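Local atomic coordinates of peptidyl-prolyl cis-trans isomerase FKBP13, chloroplastic (Arabidopsis thaliana, PDB entry 1U79), a protein that catalyses the cis-trans isomerisation of proline peptide bonds in the chloroplast thylakoid lumen and regulates accumulation of the photosynthetic Rieske protein. Residues Lys40-Lys45 and Thr90-Pro95; Lys68-Gly73 and Phe121-Ile126; Pro81-Leu84 and Lys88-Leu91. All blocks are in the same frame, centred on the assembly; numbering follows the deposited sequence.

Contact 1: Lys40-Lys45 and Thr90-Pro95; sequences KLENGK and TLRIPP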
# COMPACT_ATOMS: atom_id res chain seq x y z
N LYS A 40 5.12 6.96 3.19
CA LYS A 40 6.00 7.61 4.15
C LYS A 40 6.60 6.60 5.12
O LYS A 40 6.04 5.52 5.37
CB LYS A 40 5.24 8.62 5.01
CG LYS A 40 4.38 9.63 4.29
CD LYS A 40 3.60 10.42 5.35
CE LYS A 40 2.73 11.51 4.75
NZ LYS A 40 1.88 12.12 5.81
N LEU A 41 7.75 6.98 5.69
CA LEU A 41 8.41 6.14 6.67
C LEU A 41 7.77 6.57 7.99
O LEU A 41 7.01 7.54 8.02
CB LEU A 41 9.91 6.43 6.69
CG LEU A 41 10.68 6.12 5.40
CD1 LEU A 41 12.17 6.51 5.56
CD2 LEU A 41 10.55 4.63 5.09
N GLU A 42 8.07 5.86 9.07
CA GLU A 42 7.49 6.18 10.37
C GLU A 42 7.94 7.49 11.01
O GLU A 42 7.51 7.82 12.12
CB GLU A 42 7.73 5.03 11.34
CG GLU A 42 6.77 3.87 11.17
CD GLU A 42 5.36 4.21 11.62
OE1 GLU A 42 5.18 5.22 12.34
OE2 GLU A 42 4.43 3.45 11.28
N ASN A 43 8.81 8.24 10.34
CA ASN A 43 9.26 9.50 10.90
C ASN A 43 8.58 10.63 10.14
O ASN A 43 8.84 11.81 10.39
CB ASN A 43 10.79 9.61 10.80
CG ASN A 43 11.28 9.68 9.38
OD1 ASN A 43 10.61 9.22 8.46
ND2 ASN A 43 12.46 10.24 9.19
N GLY A 44 7.71 10.26 9.21
CA GLY A 44 6.98 11.25 8.44
C GLY A 44 7.59 11.57 7.09
O GLY A 44 7.01 12.31 6.31
N LYS A 45 8.77 11.01 6.81
CA LYS A 45 9.46 11.26 5.55
C LYS A 45 8.73 10.60 4.39
O LYS A 45 8.49 9.39 4.40
CB LYS A 45 10.90 10.74 5.63
CG LYS A 45 11.83 11.20 4.52
CD LYS A 45 11.58 10.48 3.20
CE LYS A 45 12.50 11.00 2.11
NZ LYS A 45 13.93 10.91 2.52
N THR A 90 -5.48 3.75 4.83
CA THR A 90 -4.13 3.94 5.30
C THR A 90 -3.64 2.54 5.61
O THR A 90 -4.37 1.74 6.20
CB THR A 90 -4.07 4.81 6.56
OG1 THR A 90 -4.56 6.12 6.25
CG2 THR A 90 -2.64 4.95 7.04
N LEU A 91 -2.41 2.23 5.20
CA LEU A 91 -1.84 0.92 5.46
C LEU A 91 -0.52 1.03 6.20
O LEU A 91 0.30 1.89 5.89
CB LEU A 91 -1.57 0.17 4.14
CG LEU A 91 -2.68 -0.36 3.24
CD1 LEU A 91 -2.02 -0.95 1.99
CD2 LEU A 91 -3.51 -1.44 3.97
N ARG A 92 -0.34 0.15 7.19
CA ARG A 92 0.90 0.07 7.95
C ARG A 92 1.45 -1.29 7.57
O ARG A 92 0.84 -2.33 7.89
CB ARG A 92 0.65 0.13 9.46
CG ARG A 92 1.94 0.07 10.27
CD ARG A 92 1.76 0.69 11.66
NE ARG A 92 3.01 0.65 12.44
CZ ARG A 92 3.45 -0.43 13.05
NH1 ARG A 92 2.74 -1.54 12.99
NH2 ARG A 92 4.59 -0.43 13.72
N ILE A 93 2.60 -1.29 6.90
CA ILE A 93 3.18 -2.53 6.39
C ILE A 93 4.50 -2.93 7.03
O ILE A 93 5.49 -2.22 6.91
CB ILE A 93 3.42 -2.40 4.86
CG1 ILE A 93 2.13 -1.94 4.17
CG2 ILE A 93 3.90 -3.74 4.29
CD1 ILE A 93 2.23 -1.78 2.67
N PRO A 94 4.53 -4.09 7.71
CA PRO A 94 5.77 -4.53 8.34
C PRO A 94 6.76 -4.81 7.21
O PRO A 94 6.34 -5.14 6.10
CB PRO A 94 5.36 -5.81 9.07
CG PRO A 94 3.90 -5.65 9.29
CD PRO A 94 3.42 -5.01 8.00
N PRO A 95 8.07 -4.70 7.47
CA PRO A 95 9.11 -4.94 6.46
C PRO A 95 8.97 -6.27 5.72
O PRO A 95 9.26 -6.35 4.54
CB PRO A 95 10.40 -4.89 7.28
CG PRO A 95 10.06 -3.96 8.39
CD PRO A 95 8.67 -4.38 8.78
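Glu42 and Arg92 form a single salt bridge on the surface of the FKBP domain, joining the hairpin turn between strands 32-40 and 46-49 to the strand 88-93. The turn is a type I beta turn from Leu41 to Gly44, followed by a G1-type beta bulge. At its start, Leu41 pairs with the far end of the loop: its N donates to Lys45 O at 2.8 Å, while its O accepts from Gly44 N at 3.1 Å. Next comes Glu42, the residue of this turn that faces Arg92. Its chain kinks at chi2 (-71°) and swings the carboxylate over to the neighbouring strand. Asn43 looks inward on the turn itself: its OD1 accepts from Lys45 N at 3.1 Å, an Asx turn in which the donor stands well above the carbonyl plane. Gly44 takes a positive phi (96°), at which a CB would be jammed against the carbonyl oxygen of Asn43. Across the contact, Arg92 reaches out with CG anti to its backbone N and the chain extended from CG to NE, and it meets the glutamate at about a right angle. Leu120 packs against both side chains. The carboxylate and guanidinium planes are tilted 62° apart. The one bond between them is weak, being long and bent: Glu42 OE2 sits at the guanidinium edge, 3.3 Å from Arg92 NE.

Contact 2: Lys68-Gly73 and Phe121-Ile126; sequences KGWDQG and FDIEYI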
# COMPACT_ATOMS: atom_id res chain seq x y z
N LYS A 68 3.89 -7.25 -1.39
CA LYS A 68 2.83 -8.08 -0.82
C LYS A 68 1.84 -7.27 0.03
O LYS A 68 0.63 -7.54 0.03
CB LYS A 68 3.47 -9.20 -0.00
CG LYS A 68 2.60 -10.45 0.08
CD LYS A 68 3.40 -11.65 0.58
CE LYS A 68 2.59 -12.93 0.44
NZ LYS A 68 3.33 -14.12 0.96
N GLY A 69 2.35 -6.28 0.76
CA GLY A 69 1.48 -5.46 1.59
C GLY A 69 0.42 -4.72 0.79
O GLY A 69 -0.67 -4.43 1.31
N TRP A 70 0.72 -4.39 -0.47
CA TRP A 70 -0.24 -3.69 -1.31
C TRP A 70 -1.26 -4.70 -1.83
O TRP A 70 -2.46 -4.43 -1.83
CB TRP A 70 0.46 -2.98 -2.47
CG TRP A 70 0.78 -1.52 -2.21
CD1 TRP A 70 1.38 -0.98 -1.10
CD2 TRP A 70 0.53 -0.42 -3.10
NE1 TRP A 70 1.51 0.38 -1.25
CE2 TRP A 70 1.00 0.75 -2.47
CE3 TRP A 70 -0.06 -0.32 -4.37
CZ2 TRP A 70 0.90 2.02 -3.06
CZ3 TRP A 70 -0.15 0.93 -4.97
CH2 TRP A 70 0.32 2.09 -4.31
N ASP A 71 -0.79 -5.86 -2.27
CA ASP A 71 -1.71 -6.88 -2.77
C ASP A 71 -2.69 -7.28 -1.67
O ASP A 71 -3.91 -7.23 -1.87
CB ASP A 71 -0.95 -8.11 -3.27
CG ASP A 71 -0.49 -7.96 -4.73
OD1 ASP A 71 -1.02 -7.09 -5.43
OD2 ASP A 71 0.37 -8.74 -5.17
N GLN A 72 -2.15 -7.65 -0.51
CA GLN A 72 -2.98 -8.06 0.61
C GLN A 72 -3.76 -6.87 1.19
O GLN A 72 -4.92 -7.01 1.56
CB GLN A 72 -2.13 -8.69 1.72
CG GLN A 72 -1.25 -9.85 1.26
CD GLN A 72 -0.48 -10.49 2.40
OE1 GLN A 72 -0.43 -9.97 3.51
NE2 GLN A 72 0.14 -11.63 2.12
N GLY A 73 -3.11 -5.72 1.24
CA GLY A 73 -3.73 -4.53 1.80
C GLY A 73 -4.86 -3.93 0.99
O GLY A 73 -5.69 -3.21 1.54
N PHE A 121 1.27 3.89 4.00
CA PHE A 121 0.75 4.40 2.73
C PHE A 121 -0.66 4.91 2.92
O PHE A 121 -1.44 4.36 3.72
CB PHE A 121 0.69 3.33 1.64
CG PHE A 121 2.02 2.93 1.06
CD1 PHE A 121 2.75 1.88 1.62
CD2 PHE A 121 2.51 3.57 -0.07
CE1 PHE A 121 3.96 1.47 1.04
CE2 PHE A 121 3.72 3.17 -0.65
CZ PHE A 121 4.44 2.12 -0.09
N ASP A 122 -0.98 5.98 2.21
CA ASP A 122 -2.33 6.51 2.19
C ASP A 122 -2.68 6.10 0.77
O ASP A 122 -2.05 6.55 -0.19
CB ASP A 122 -2.34 8.03 2.34
CG ASP A 122 -2.86 8.47 3.69
OD1 ASP A 122 -2.75 7.68 4.66
OD2 ASP A 122 -3.36 9.61 3.81
N ILE A 123 -3.64 5.19 0.63
CA ILE A 123 -4.02 4.71 -0.69
C ILE A 123 -5.41 5.17 -1.11
O ILE A 123 -6.38 5.05 -0.36
CB ILE A 123 -3.96 3.17 -0.75
CG1 ILE A 123 -2.54 2.70 -0.40
CG2 ILE A 123 -4.35 2.69 -2.15
CD1 ILE A 123 -2.28 1.24 -0.64
N GLU A 124 -5.48 5.69 -2.33
CA GLU A 124 -6.74 6.12 -2.90
C GLU A 124 -7.01 5.21 -4.09
O GLU A 124 -6.42 5.36 -5.16
CB GLU A 124 -6.66 7.59 -3.33
CG GLU A 124 -6.73 8.53 -2.13
CD GLU A 124 -6.34 9.94 -2.45
OE1 GLU A 124 -6.96 10.56 -3.34
OE2 GLU A 124 -5.40 10.45 -1.80
N TYR A 125 -7.89 4.23 -3.87
CA TYR A 125 -8.27 3.27 -4.89
C TYR A 125 -9.32 3.93 -5.77
O TYR A 125 -10.50 4.01 -5.41
CB TYR A 125 -8.84 2.01 -4.24
CG TYR A 125 -9.36 0.96 -5.21
CD1 TYR A 125 -10.40 0.10 -4.84
CD2 TYR A 125 -8.83 0.84 -6.50
CE1 TYR A 125 -10.90 -0.85 -5.74
CE2 TYR A 125 -9.32 -0.11 -7.40
CZ TYR A 125 -10.36 -0.94 -7.01
OH TYR A 125 -10.86 -1.87 -7.88
N ILE A 126 -8.89 4.44 -6.92
CA ILE A 126 -9.78 5.11 -7.86
C ILE A 126 -10.74 4.14 -8.52
O ILE A 126 -11.90 4.47 -8.77
CB ILE A 126 -8.97 5.83 -8.96
CG1 ILE A 126 -7.89 6.70 -8.32
CG2 ILE A 126 -9.89 6.70 -9.82
CD1 ILE A 126 -8.45 7.78 -7.41
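Trp70 holds chi1 at -95°, off the staggered position, which carries its indole from the helix toward Phe121 on the strand; Phe121 sets CG anti to its carbonyl carbon (chi1 -74°), and with chi2 at 90° its ring turns a face to the indole. The rings meet as a T-shaped pair, with Trp70 supplying the edge and Phe121 the face. The NE1 corner of the indole stands over the middle of the phenyl ring, 3.5 Å from Phe121 CG, so the polar N-H edge of a buried side chain probably finds a favourable match in the pi cloud. Beside it, Trp70 CZ2 lies 3.7 Å from Phe121 CD2. This is the core of the FKBP fold, in which a curled antiparallel sheet wraps a short helix, here 68-75. In relatives the tryptophan in this place of the helix floors the proline-binding pocket; the arrangement seen here is consistent with the same role. Tyr37 and Phe59 bring further rings to the indole, and Phe47 meets the ring of Phe121. Two residues along the strand, Ile123 comes at the indole from another direction. Its CG1 is likewise anti to the carbonyl carbon, and the terminal methyl lands over one face of the indole as a CH-pi contact. Ile123 CD1 lies 3.9 Å from the centroid of the five-membered ring, and its shortest approach is to Trp70 CE2, at 3.8 Å.

Contact 3: Pro81-Leu84 and Lys88-Leu91; sequences PPML and KRTL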
# COMPACT_ATOMS: atom_id res chain seq x y z
N PRO A 81 -10.27 -6.79 5.10
CA PRO A 81 -11.28 -6.77 4.05
C PRO A 81 -10.73 -5.98 2.87
O PRO A 81 -9.85 -5.14 3.03
CB PRO A 81 -12.46 -6.06 4.71
CG PRO A 81 -11.78 -5.07 5.59
CD PRO A 81 -10.64 -5.87 6.20
N PRO A 82 -11.28 -6.22 1.68
CA PRO A 82 -10.84 -5.53 0.46
C PRO A 82 -11.21 -4.06 0.46
O PRO A 82 -12.18 -3.66 1.11
CB PRO A 82 -11.59 -6.25 -0.66
CG PRO A 82 -12.18 -7.49 0.00
CD PRO A 82 -12.43 -7.09 1.40
N MET A 83 -10.45 -3.27 -0.28
CA MET A 83 -10.79 -1.87 -0.43
C MET A 83 -11.92 -1.88 -1.45
O MET A 83 -12.06 -2.83 -2.22
CB MET A 83 -9.62 -1.06 -0.99
CG MET A 83 -8.62 -0.60 0.04
SD MET A 83 -7.46 0.57 -0.71
CE MET A 83 -8.44 2.03 -0.74
N LEU A 84 -12.74 -0.83 -1.44
CA LEU A 84 -13.84 -0.71 -2.38
C LEU A 84 -13.51 0.47 -3.27
O LEU A 84 -12.83 1.41 -2.83
CB LEU A 84 -15.15 -0.43 -1.67
CG LEU A 84 -15.56 -1.41 -0.57
CD1 LEU A 84 -16.96 -1.05 -0.11
CD2 LEU A 84 -15.50 -2.84 -1.09
N LYS A 88 -10.49 5.29 0.51
CA LYS A 88 -9.19 5.84 0.92
C LYS A 88 -8.80 5.05 2.15
O LYS A 88 -9.51 5.05 3.16
CB LYS A 88 -9.27 7.32 1.28
CG LYS A 88 -7.94 7.88 1.80
CD LYS A 88 -8.12 9.33 2.21
CE LYS A 88 -6.82 9.94 2.69
NZ LYS A 88 -7.06 11.34 3.14
N ARG A 89 -7.66 4.37 2.07
CA ARG A 89 -7.20 3.54 3.15
C ARG A 89 -5.76 3.82 3.54
O ARG A 89 -4.92 4.12 2.69
CB ARG A 89 -7.32 2.06 2.75
CG ARG A 89 -6.67 1.09 3.73
CD ARG A 89 -6.93 -0.37 3.36
NE ARG A 89 -8.34 -0.74 3.54
CZ ARG A 89 -8.81 -1.97 3.36
NH1 ARG A 89 -10.10 -2.21 3.55
NH2 ARG A 89 -7.99 -2.95 2.98
N THR A 90 -5.48 3.75 4.83
CA THR A 90 -4.13 3.94 5.30
C THR A 90 -3.64 2.54 5.61
O THR A 90 -4.37 1.74 6.20
CB THR A 90 -4.07 4.81 6.56
OG1 THR A 90 -4.56 6.12 6.25
CG2 THR A 90 -2.64 4.95 7.04
N LEU A 91 -2.41 2.23 5.20
CA LEU A 91 -1.84 0.92 5.46
C LEU A 91 -0.52 1.03 6.20
O LEU A 91 0.30 1.89 5.89
CB LEU A 91 -1.57 0.17 4.14
CG LEU A 91 -2.68 -0.36 3.24
CD1 LEU A 91 -2.02 -0.95 1.99
CD2 LEU A 91 -3.51 -1.44 3.97
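The loop that leads from helix 68-75 back into the FKBP sheet folds Pro81 and Met83 onto Arg89 of strand 88-93. Arg89, largely buried, bends at chi3 (-69°) and ends in a two-nitrogen, end-on grip on one carbonyl oxygen. NH2 of Arg89 approaches Pro81 O at 2.9 Å, nearly along the C=O axis, while NH1 reaches the same oxygen at 3.0 Å from above the carbonyl plane. That oxygen lies in the guanidinium plane, only 3° out of it. The same guanidinium has further partners: Asp18 forms a salt bridge with NE, and Gly73 O of the helix accepts from NH2, so the buried charge is probably well compensated. If a leucine stood in place of Arg89, Asp18 would probably be left without its countercharge and the Pro81 carbonyl without either of its Arg89 donors, with a gap under Met83 CG. Met83 closes the contact from above the flat group, its chain sliding past that of Arg89 in the opposite direction. Its CG lies over one guanidinium face, 3.5 Å from Arg89 NE, and its CE ends 3.7 Å from Arg89 CB.

In the fold
Strand 88-93 ties the three contacts together, pairing antiparallel with strand 119-128. Contacts 1 and 3 use its opposite ends, with centres about 15 Å apart; their segments overlap at Thr90 and Leu91, but the strand's part in them is played by Arg92 and Arg89. Contact 2 lies about 7 Å from contact 3 and about 12 Å from contact 1, centre to centre. The two strands are joined by backbone bonds, Leu91 N to Phe121 O at 2.8 Å and Ile123 N to Arg89 O at 2.7 Å. Arg89, on the strand, bridges loop 81-84 to the helix of contact 2, its NH2 2.7 Å from Gly73 O. Contact 2 holds the aromatic core probably beneath the proline pocket, whereas contact 1 is at the surface.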